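PDB 3CK6: zinc transport protein ZntB from Vibrio parahaemolyticus RIMD 2210633, which probably imports zinc ions across the inner membrane together with protons, acting as a homopentamer of the CorA metal ion transporter family. Local coordinates for residues Leu79-Ile84 with Gln140-Leu145; Lys148-Leu153 with Thr220-Thr225; Asn172-Gln177 with Leu235-Ile240. The protein carries 1 engineered substitution. One frame throughout, in Å; residues are numbered along the deposited sequence.

Contact 1: Leu79-Ile84 with Gln140-Leu145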
loop_
_atom_site.group_PDB
_atom_site.type_symbol
_atom_site.label_atom_id
_atom_site.label_comp_id
_atom_site.label_asym_id
_atom_site.label_seq_id
_atom_site.Cartn_x
_atom_site.Cartn_y
_atom_site.Cartn_z
ATOM N N LEU E 79 26.872 -2.202 -0.131
ATOM C CA LEU E 79 25.872 -2.006 0.908
ATOM C C LEU E 79 26.106 -0.678 1.624
ATOM O O LEU E 79 27.184 -0.408 2.166
ATOM C CB LEU E 79 25.920 -3.139 1.940
ATOM C CG LEU E 79 24.881 -3.104 3.054
ATOM C CD1 LEU E 79 23.450 -3.294 2.510
ATOM C CD2 LEU E 79 25.223 -4.177 4.080
ATOM N N ILE E 80 25.069 0.142 1.628
ATOM C CA ILE E 80 25.124 1.430 2.287
ATOM C C ILE E 80 24.185 1.438 3.463
ATOM O O ILE E 80 23.032 1.037 3.318
ATOM C CB ILE E 80 24.792 2.576 1.274
ATOM C CG1 ILE E 80 25.847 2.569 0.157
ATOM C CG2 ILE E 80 24.686 3.942 2.005
ATOM C CD1 ILE E 80 25.526 3.438 -1.077
ATOM N N LEU E 81 24.673 1.935 4.611
ATOM C CA LEU E 81 23.935 1.965 5.861
ATOM C C LEU E 81 24.137 3.281 6.594
ATOM O O LEU E 81 25.060 4.031 6.302
ATOM C CB LEU E 81 24.381 0.822 6.791
ATOM C CG LEU E 81 24.251 -0.597 6.217
ATOM C CD1 LEU E 81 24.957 -1.552 7.154
ATOM C CD2 LEU E 81 22.772 -1.024 5.996
ATOM N N ARG E 82 23.246 3.553 7.531
ATOM C CA ARG E 82 23.350 4.725 8.374
ATOM C C ARG E 82 23.391 4.317 9.850
ATOM O O ARG E 82 22.818 3.283 10.248
ATOM C CB ARG E 82 22.191 5.686 8.089
ATOM C CG ARG E 82 22.258 6.365 6.731
ATOM C CD ARG E 82 22.630 7.864 6.854
ATOM N NE ARG E 82 22.684 8.508 5.529
ATOM C CZ ARG E 82 22.845 9.812 5.308
ATOM N NH1 ARG E 82 22.994 10.660 6.313
ATOM N NH2 ARG E 82 22.844 10.273 4.062
ATOM N N GLY E 83 24.076 5.137 10.654
ATOM C CA GLY E 83 24.161 4.956 12.098
ATOM C C GLY E 83 24.032 6.273 12.833
ATOM O O GLY E 83 24.159 7.346 12.229
ATOM N N ILE E 84 23.791 6.186 14.137
ATOM C CA ILE E 84 23.728 7.379 15.020
ATOM C C ILE E 84 25.059 8.153 14.990
ATOM O O ILE E 84 26.133 7.564 14.987
ATOM C CB ILE E 84 23.351 6.973 16.465
ATOM C CG1 ILE E 84 21.998 6.253 16.479
ATOM C CG2 ILE E 84 23.261 8.203 17.418
ATOM C CD1 ILE E 84 20.814 7.108 15.936
ATOM N N GLN E 140 28.088 -8.307 12.357
ATOM C CA GLN E 140 28.339 -7.473 13.544
ATOM C C GLN E 140 28.232 -5.978 13.259
ATOM O O GLN E 140 27.775 -5.223 14.110
ATOM C CB GLN E 140 29.698 -7.784 14.156
ATOM C CG GLN E 140 29.762 -9.140 14.868
ATOM C CD GLN E 140 31.013 -9.301 15.716
ATOM O OE1 GLN E 140 31.751 -8.336 15.961
ATOM N NE2 GLN E 140 31.273 -10.533 16.158
ATOM N N ILE E 141 28.646 -5.543 12.076
ATOM C CA ILE E 141 28.464 -4.134 11.688
ATOM C C ILE E 141 26.968 -3.771 11.662
ATOM O O ILE E 141 26.542 -2.776 12.274
ATOM C CB ILE E 141 29.135 -3.805 10.320
ATOM C CG1 ILE E 141 30.663 -3.973 10.415
ATOM C CG2 ILE E 141 28.764 -2.353 9.852
ATOM C CD1 ILE E 141 31.389 -3.996 9.044
ATOM N N ILE E 142 26.177 -4.596 10.972
ATOM C CA ILE E 142 24.733 -4.390 10.851
ATOM C C ILE E 142 24.081 -4.380 12.247
ATOM O O ILE E 142 23.389 -3.421 12.611
ATOM C CB ILE E 142 24.093 -5.437 9.873
ATOM C CG1 ILE E 142 24.563 -5.187 8.438
ATOM C CG2 ILE E 142 22.579 -5.400 9.935
ATOM C CD1 ILE E 142 24.382 -6.375 7.512
ATOM N N GLU E 143 24.327 -5.422 13.047
ATOM C CA GLU E 143 23.755 -5.479 14.390
ATOM C C GLU E 143 24.303 -4.394 15.331
ATOM O O GLU E 143 23.577 -3.904 16.205
ATOM C CB GLU E 143 23.924 -6.861 15.027
ATOM C CG GLU E 143 23.065 -7.948 14.383
ATOM C CD GLU E 143 21.610 -7.977 14.900
ATOM O OE1 GLU E 143 20.971 -6.900 15.024
ATOM O OE2 GLU E 143 21.094 -9.101 15.165
ATOM N N GLY E 144 25.576 -4.039 15.174
ATOM C CA GLY E 144 26.158 -2.979 16.001
ATOM C C GLY E 144 25.431 -1.655 15.774
ATOM O O GLY E 144 25.071 -0.972 16.728
ATOM N N LEU E 145 25.232 -1.308 14.499
ATOM C CA LEU E 145 24.483 -0.113 14.090
ATOM C C LEU E 145 23.038 -0.118 14.624
ATOM O O LEU E 145 22.578 0.903 15.149
ATOM C CB LEU E 145 24.523 0.060 12.566
ATOM C CG LEU E 145 25.867 0.423 11.913
ATOM C CD1 LEU E 145 25.762 0.354 10.394
ATOM C CD2 LEU E 145 26.360 1.786 12.363
HETATM O O HOH W 1 24.026 3.294 14.880
#
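L145 and I142, one helical turn apart on helix 134-161, pack against the CD1 methyl of L81. This branch serves both: it lies 3.8 Å from L145 CD1, the two side chains meeting at a slant, and 3.9 Å from I142 CG1, where the chains cross nearly perpendicularly. L145 uses its other branch on the backbone, setting CD2 3.9 Å from G83 CA; the helix can come this near because the glycine presents no side chain, and the G83 and L145 CA atoms are only 5.5 Å apart. At the other end L79 CD2 reaches I142 CD1 at 4.2 Å, a looser touch. L79 gets there with CG trans to its backbone N (chi1 -177°). Just past the strand, a water accepts from I84 N (3.0 Å) and donates to L145 O (2.8 Å). Backbone bonds to I98, I100 and L96 hold strand 77-83 in the mixed sheet, and helix 173-199 adds I194 and L197 against I142. Strand and helix segments run at 33°, sheet against helix in the cytoplasmic domain. Their direct side-chain contacts are wholly aliphatic, so shape and exclusion of water hold this interface, and a bridging water adds a polar link at the strand's end.

Contact 2: Lys148-Leu153 with Thr220-Thr225; sequences KIDLYL and TRINET
R221 leaves its helix with CG trans to the backbone N (chi1 170°), then bends at chi3 (59°), and this folds the guanidinium back toward D150 on the facing helix. The outcome is an end-on, two-nitrogen salt bridge. NH1 of R221 donates to D150 OD2 at 2.7 Å, on the syn lone pair, and NH2 of R221 donates to D150 OD1 at 2.9 Å, also from the syn side though lifted out of the carboxylate plane. Both bonds are close to straight, and the carboxylate and guanidinium are nearly coplanar. Engaging both oxygens fixes the rotation of the carboxylate and would favour its charged form.

Next to the salt bridge, I222 points toward helix 148-153 and packs between its side chains. Its CG1 lies 3.5 Å from D150 OD1, placing hydrocarbon against the carboxylate, while its CG2 branch packs on I149 CG2 at 3.8 Å and on L153 CD1 at 3.7 Å. L153 and I149 are one turn apart, so I222 is embraced by successive turns; T225 CG2 touches L153 CD1 more loosely.

The two segments run nearly parallel, at 20° with their axes 10.9 Å apart. They belong to helices 134-161 and 209-246, long helices of the cytoplasmic funnel. Helix 173-199 packs alongside, I187 touching I149, and residues of 220-225 also meet a second subunit, whose R185 bonds T225 OG1 and whose R66 forms a salt bridge with E224.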
loop_
_atom_site.group_PDB
_atom_site.type_symbol
_atom_site.label_atom_id
_atom_site.label_comp_id
_atom_site.label_asym_id
_atom_site.label_seq_id
_atom_site.Cartn_x
_atom_site.Cartn_y
_atom_site.Cartn_z
ATOM N N LYS E 148 23.111 0.544 18.525
ATOM C CA LYS E 148 23.249 1.977 18.856
ATOM C C LYS E 148 22.013 2.825 18.539
ATOM O O LYS E 148 21.732 3.797 19.247
ATOM C CB LYS E 148 24.520 2.573 18.220
ATOM C CG LYS E 148 25.816 1.830 18.604
ATOM C CD LYS E 148 26.011 1.769 20.111
ATOM C CE LYS E 148 27.291 1.040 20.469
ATOM N NZ LYS E 148 27.561 1.065 21.947
ATOM N N ILE E 149 21.280 2.462 17.484
ATOM C CA ILE E 149 20.005 3.132 17.188
ATOM C C ILE E 149 19.005 2.849 18.316
ATOM O O ILE E 149 18.340 3.777 18.813
ATOM C CB ILE E 149 19.409 2.717 15.816
ATOM C CG1 ILE E 149 20.277 3.255 14.664
ATOM C CG2 ILE E 149 17.981 3.263 15.683
ATOM C CD1 ILE E 149 20.015 2.611 13.296
ATOM N N ASP E 150 18.923 1.586 18.746
ATOM C CA ASP E 150 18.102 1.237 19.909
ATOM C C ASP E 150 18.439 2.101 21.117
ATOM O O ASP E 150 17.538 2.615 21.760
ATOM C CB ASP E 150 18.255 -0.243 20.293
ATOM C CG ASP E 150 17.257 -1.145 19.577
ATOM O OD1 ASP E 150 16.121 -0.690 19.322
ATOM O OD2 ASP E 150 17.607 -2.324 19.282
ATOM N N LEU E 151 19.732 2.257 21.422
ATOM C CA LEU E 151 20.162 3.035 22.590
ATOM C C LEU E 151 19.692 4.473 22.482
ATOM O O LEU E 151 19.214 5.038 23.467
ATOM C CB LEU E 151 21.691 2.994 22.805
ATOM C CG LEU E 151 22.267 1.802 23.588
ATOM C CD1 LEU E 151 23.755 1.590 23.291
ATOM C CD2 LEU E 151 22.024 1.911 25.120
ATOM N N TYR E 152 19.816 5.059 21.289
ATOM C CA TYR E 152 19.315 6.414 21.066
ATOM C C TYR E 152 17.793 6.493 21.221
ATOM O O TYR E 152 17.275 7.408 21.866
ATOM C CB TYR E 152 19.760 6.963 19.708
ATOM C CG TYR E 152 19.207 8.332 19.383
ATOM C CD1 TYR E 152 19.598 9.459 20.108
ATOM C CD2 TYR E 152 18.298 8.503 18.341
ATOM C CE1 TYR E 152 19.077 10.714 19.802
ATOM C CE2 TYR E 152 17.785 9.754 18.027
ATOM C CZ TYR E 152 18.175 10.846 18.754
ATOM O OH TYR E 152 17.654 12.084 18.432
ATOM N N LEU E 153 17.086 5.536 20.631
ATOM C CA LEU E 153 15.630 5.495 20.748
ATOM C C LEU E 153 15.161 5.455 22.199
ATOM O O LEU E 153 14.127 6.031 22.515
ATOM C CB LEU E 153 15.016 4.349 19.940
ATOM C CG LEU E 153 14.933 4.619 18.434
ATOM C CD1 LEU E 153 14.453 3.380 17.666
ATOM C CD2 LEU E 153 14.074 5.871 18.118
ATOM N N THR E 220 13.395 -4.149 11.599
ATOM C CA THR E 220 11.934 -4.072 11.452
ATOM C C THR E 220 11.316 -3.604 12.766
ATOM O O THR E 220 10.506 -2.675 12.765
ATOM C CB THR E 220 11.346 -5.425 11.027
ATOM O OG1 THR E 220 11.977 -5.831 9.814
ATOM C CG2 THR E 220 9.820 -5.344 10.806
ATOM N N ARG E 221 11.729 -4.223 13.877
ATOM C CA ARG E 221 11.296 -3.780 15.214
ATOM C C ARG E 221 11.585 -2.291 15.447
ATOM O O ARG E 221 10.716 -1.552 15.943
ATOM C CB ARG E 221 11.924 -4.626 16.326
ATOM C CG ARG E 221 11.673 -4.026 17.765
ATOM C CD ARG E 221 12.342 -4.955 18.832
ATOM N NE ARG E 221 13.780 -5.089 18.593
ATOM C CZ ARG E 221 14.683 -4.123 18.777
ATOM N NH1 ARG E 221 15.960 -4.359 18.506
ATOM N NH2 ARG E 221 14.323 -2.921 19.222
ATOM N N ILE E 222 12.804 -1.853 15.104
ATOM C CA ILE E 222 13.159 -0.426 15.202
ATOM C C ILE E 222 12.166 0.474 14.460
ATOM O O ILE E 222 11.642 1.448 15.054
ATOM C CB ILE E 222 14.644 -0.165 14.802
ATOM C CG1 ILE E 222 15.577 -0.862 15.820
ATOM C CG2 ILE E 222 14.932 1.362 14.605
ATOM C CD1 ILE E 222 17.066 -0.839 15.457
ATOM N N ASN E 223 11.885 0.149 13.196
ATOM C CA ASN E 223 10.926 0.912 12.381
ATOM C C ASN E 223 9.536 0.970 13.009
ATOM O O ASN E 223 8.925 2.030 13.044
ATOM C CB ASN E 223 10.840 0.374 10.944
ATOM C CG ASN E 223 11.890 0.975 10.038
ATOM O OD1 ASN E 223 11.812 2.144 9.681
ATOM N ND2 ASN E 223 12.901 0.187 9.683
ATOM N N GLU E 224 9.056 -0.152 13.525
ATOM C CA GLU E 224 7.769 -0.174 14.222
ATOM C C GLU E 224 7.751 0.660 15.491
ATOM O O GLU E 224 6.748 1.274 15.795
ATOM C CB GLU E 224 7.317 -1.595 14.521
ATOM C CG GLU E 224 7.119 -2.393 13.227
ATOM C CD GLU E 224 6.909 -3.885 13.429
ATOM O OE1 GLU E 224 7.220 -4.456 14.518
ATOM O OE2 GLU E 224 6.428 -4.498 12.448
ATOM N N THR E 225 8.856 0.653 16.229
ATOM C CA THR E 225 8.988 1.441 17.450
ATOM C C THR E 225 8.943 2.941 17.148
ATOM O O THR E 225 8.258 3.706 17.847
ATOM C CB THR E 225 10.273 1.070 18.214
ATOM O OG1 THR E 225 10.072 -0.192 18.839
ATOM C CG2 THR E 225 10.527 2.088 19.327
#

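Contact 3: Asn172-Gln177 with Leu235-Ile240; sequences NHIAAQ and LFQDEI
Aromatic contact leads here, between the imidazole of H173 and the phenyl ring of F236. The ring centroids are 5.3 Å apart and the planes stand at 79°. H173 CD2 comes to the edge of the F236 ring, near its plane, and lies 3.5 Å from F236 CD2. The histidine holds CG between its backbone N and carbonyl carbon (chi1 51°), an orientation that carries the ring across to the opposing helix. F236 has its own aromatic setting, stacked on F163 and meeting Y171 with steeply inclined planes.

Aliphatic groups also touch the imidazole. Q237 lays its CG 3.8 Å from H173 ND1, so its methylene, rather than its amide, does the touching. I240 comes from the opposite direction and brings CD1 to the NE2 end of the ring. I240 CG1 also lies over one face of F236, 4.1 Å above the plane and displaced toward the rim, so this isoleucine braces both rings.

The segments are antiparallel, at 161° with axes 11.5 Å apart, and join the start of helix 173-199 to the distal part of helix 209-246, the long helix of the CorA-family cytoplasmic domain, which assembles as a funnel-shaped homopentamer.

Polar groups contribute less. Both imidazole nitrogens, ND1 and NE2, are buried by the contact and have no hydrogen-bonding partner in the model. The amide oxygen of Q237 approaches a methyl, I174 CD1, at 4.1 Å. A third subunit adds H242, whose ring meets that of H173, and sets E239 against I174 and D238 against Q237.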
loop_
_atom_site.group_PDB
_atom_site.type_symbol
_atom_site.label_atom_id
_atom_site.label_comp_id
_atom_site.label_asym_id
_atom_site.label_seq_id
_atom_site.Cartn_x
_atom_site.Cartn_y
_atom_site.Cartn_z
ATOM N N ASN E 172 8.590 18.671 25.348
ATOM C CA ASN E 172 9.724 18.521 24.431
ATOM C C ASN E 172 9.378 17.678 23.202
ATOM O O ASN E 172 10.260 17.090 22.569
ATOM C CB ASN E 172 10.929 17.920 25.160
ATOM C CG ASN E 172 11.302 18.692 26.404
ATOM O OD1 ASN E 172 11.578 19.894 26.352
ATOM N ND2 ASN E 172 11.302 18.005 27.537
ATOM N N HIS E 173 8.089 17.644 22.872
ATOM C CA HIS E 173 7.566 16.772 21.822
ATOM C C HIS E 173 7.888 17.254 20.415
ATOM O O HIS E 173 7.927 16.450 19.477
ATOM C CB HIS E 173 6.055 16.590 21.982
ATOM C CG HIS E 173 5.304 17.875 22.127
ATOM N ND1 HIS E 173 4.742 18.531 21.053
ATOM C CD2 HIS E 173 5.025 18.629 23.216
ATOM C CE1 HIS E 173 4.143 19.631 21.476
ATOM N NE2 HIS E 173 4.303 19.713 22.783
ATOM N N ILE E 174 8.118 18.556 20.261
ATOM C CA ILE E 174 8.512 19.092 18.967
ATOM C C ILE E 174 9.924 18.589 18.667
ATOM O O ILE E 174 10.190 18.126 17.559
ATOM C CB ILE E 174 8.452 20.640 18.896
ATOM C CG1 ILE E 174 6.999 21.171 19.001
ATOM C CG2 ILE E 174 9.161 21.156 17.632
ATOM C CD1 ILE E 174 6.040 20.776 17.846
ATOM N N ALA E 175 10.806 18.662 19.670
ATOM C CA ALA E 175 12.187 18.183 19.544
ATOM C C ALA E 175 12.221 16.686 19.250
ATOM O O ALA E 175 12.990 16.241 18.398
ATOM C CB ALA E 175 12.980 18.487 20.796
ATOM N N ALA E 176 11.384 15.923 19.952
ATOM C CA ALA E 176 11.343 14.468 19.794
ATOM C C ALA E 176 10.891 14.050 18.396
ATOM O O ALA E 176 11.489 13.172 17.785
ATOM C CB ALA E 176 10.453 13.845 20.850
ATOM N N GLN E 177 9.847 14.694 17.896
ATOM C CA GLN E 177 9.331 14.386 16.574
ATOM C C GLN E 177 10.320 14.719 15.458
ATOM O O GLN E 177 10.425 13.967 14.489
ATOM C CB GLN E 177 8.005 15.092 16.315
ATOM C CG GLN E 177 7.008 14.168 15.578
ATOM C CD GLN E 177 6.365 14.832 14.372
ATOM O OE1 GLN E 177 6.222 14.210 13.304
ATOM N NE2 GLN E 177 5.981 16.101 14.529
ATOM N N LEU E 235 -0.439 12.092 19.820
ATOM C CA LEU E 235 -1.426 12.017 20.892
ATOM C C LEU E 235 -1.174 13.059 21.978
ATOM O O LEU E 235 -2.127 13.637 22.511
ATOM C CB LEU E 235 -1.504 10.608 21.499
ATOM C CG LEU E 235 -2.459 10.335 22.681
ATOM C CD1 LEU E 235 -3.876 10.832 22.452
ATOM C CD2 LEU E 235 -2.490 8.839 22.917
ATOM N N PHE E 236 0.092 13.287 22.321
ATOM C CA PHE E 236 0.407 14.329 23.291
ATOM C C PHE E 236 0.041 15.718 22.758
ATOM O O PHE E 236 -0.367 16.579 23.527
ATOM C CB PHE E 236 1.862 14.269 23.766
ATOM C CG PHE E 236 2.150 15.182 24.936
ATOM C CD1 PHE E 236 1.424 15.065 26.130
ATOM C CD2 PHE E 236 3.136 16.168 24.847
ATOM C CE1 PHE E 236 1.676 15.917 27.204
ATOM C CE2 PHE E 236 3.401 17.022 25.927
ATOM C CZ PHE E 236 2.669 16.899 27.101
ATOM N N GLN E 237 0.160 15.911 21.442
ATOM C CA GLN E 237 -0.310 17.135 20.774
ATOM C C GLN E 237 -1.826 17.318 20.894
ATOM O O GLN E 237 -2.311 18.441 21.126
ATOM C CB GLN E 237 0.147 17.169 19.312
ATOM C CG GLN E 237 1.651 17.409 19.167
ATOM C CD GLN E 237 2.154 17.335 17.728
ATOM O OE1 GLN E 237 2.886 18.223 17.264
ATOM N NE2 GLN E 237 1.764 16.280 17.014
ATOM N N ASP E 238 -2.571 16.219 20.760
ATOM C CA ASP E 238 -4.020 16.214 21.028
ATOM C C ASP E 238 -4.336 16.499 22.498
ATOM O O ASP E 238 -5.311 17.187 22.794
ATOM C CB ASP E 238 -4.674 14.881 20.621
ATOM C CG ASP E 238 -4.720 14.676 19.109
ATOM O OD1 ASP E 238 -5.028 13.539 18.686
ATOM O OD2 ASP E 238 -4.439 15.624 18.343
ATOM N N GLU E 239 -3.526 15.951 23.405
ATOM C CA GLU E 239 -3.664 16.199 24.848
ATOM C C GLU E 239 -3.574 17.686 25.192
ATOM O O GLU E 239 -4.443 18.229 25.890
ATOM C CB GLU E 239 -2.593 15.434 25.629
ATOM C CG GLU E 239 -3.119 14.314 26.491
ATOM C CD GLU E 239 -2.088 13.802 27.485
ATOM O OE1 GLU E 239 -1.141 13.099 27.065
ATOM O OE2 GLU E 239 -2.233 14.090 28.691
ATOM N N ILE E 240 -2.516 18.325 24.694
ATOM C CA ILE E 240 -2.278 19.759 24.879
ATOM C C ILE E 240 -3.416 20.607 24.311
ATOM O O ILE E 240 -3.942 21.479 24.999
ATOM C CB ILE E 240 -0.933 20.187 24.242
ATOM C CG1 ILE E 240 0.235 19.566 25.006
ATOM C CG2 ILE E 240 -0.799 21.735 24.195
ATOM C CD1 ILE E 240 1.554 19.614 24.263
#

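How the contacts relate
Contacts 1 and 2 adjoin along helix 134-161, their centres 12 Å apart: I84, at the end of the strand, packs its CD1 3.7 Å from Y152 CD2 and its CG1 3.8 Å from I149 CA, so the end of the strand abuts the helix pair of contact 2. Contact 3 lies farther along, its centre about 19 Å from that of contact 2 and about 29 Å from that of contact 1. It shares helix 209-246 with contact 2, but their nearest atoms are about 6 Å apart. Contact 1 touches no other subunit, whereas contacts 2 and 3 both reach the second one, and contact 3 a third, consistent with a pentamer joined through the long helices.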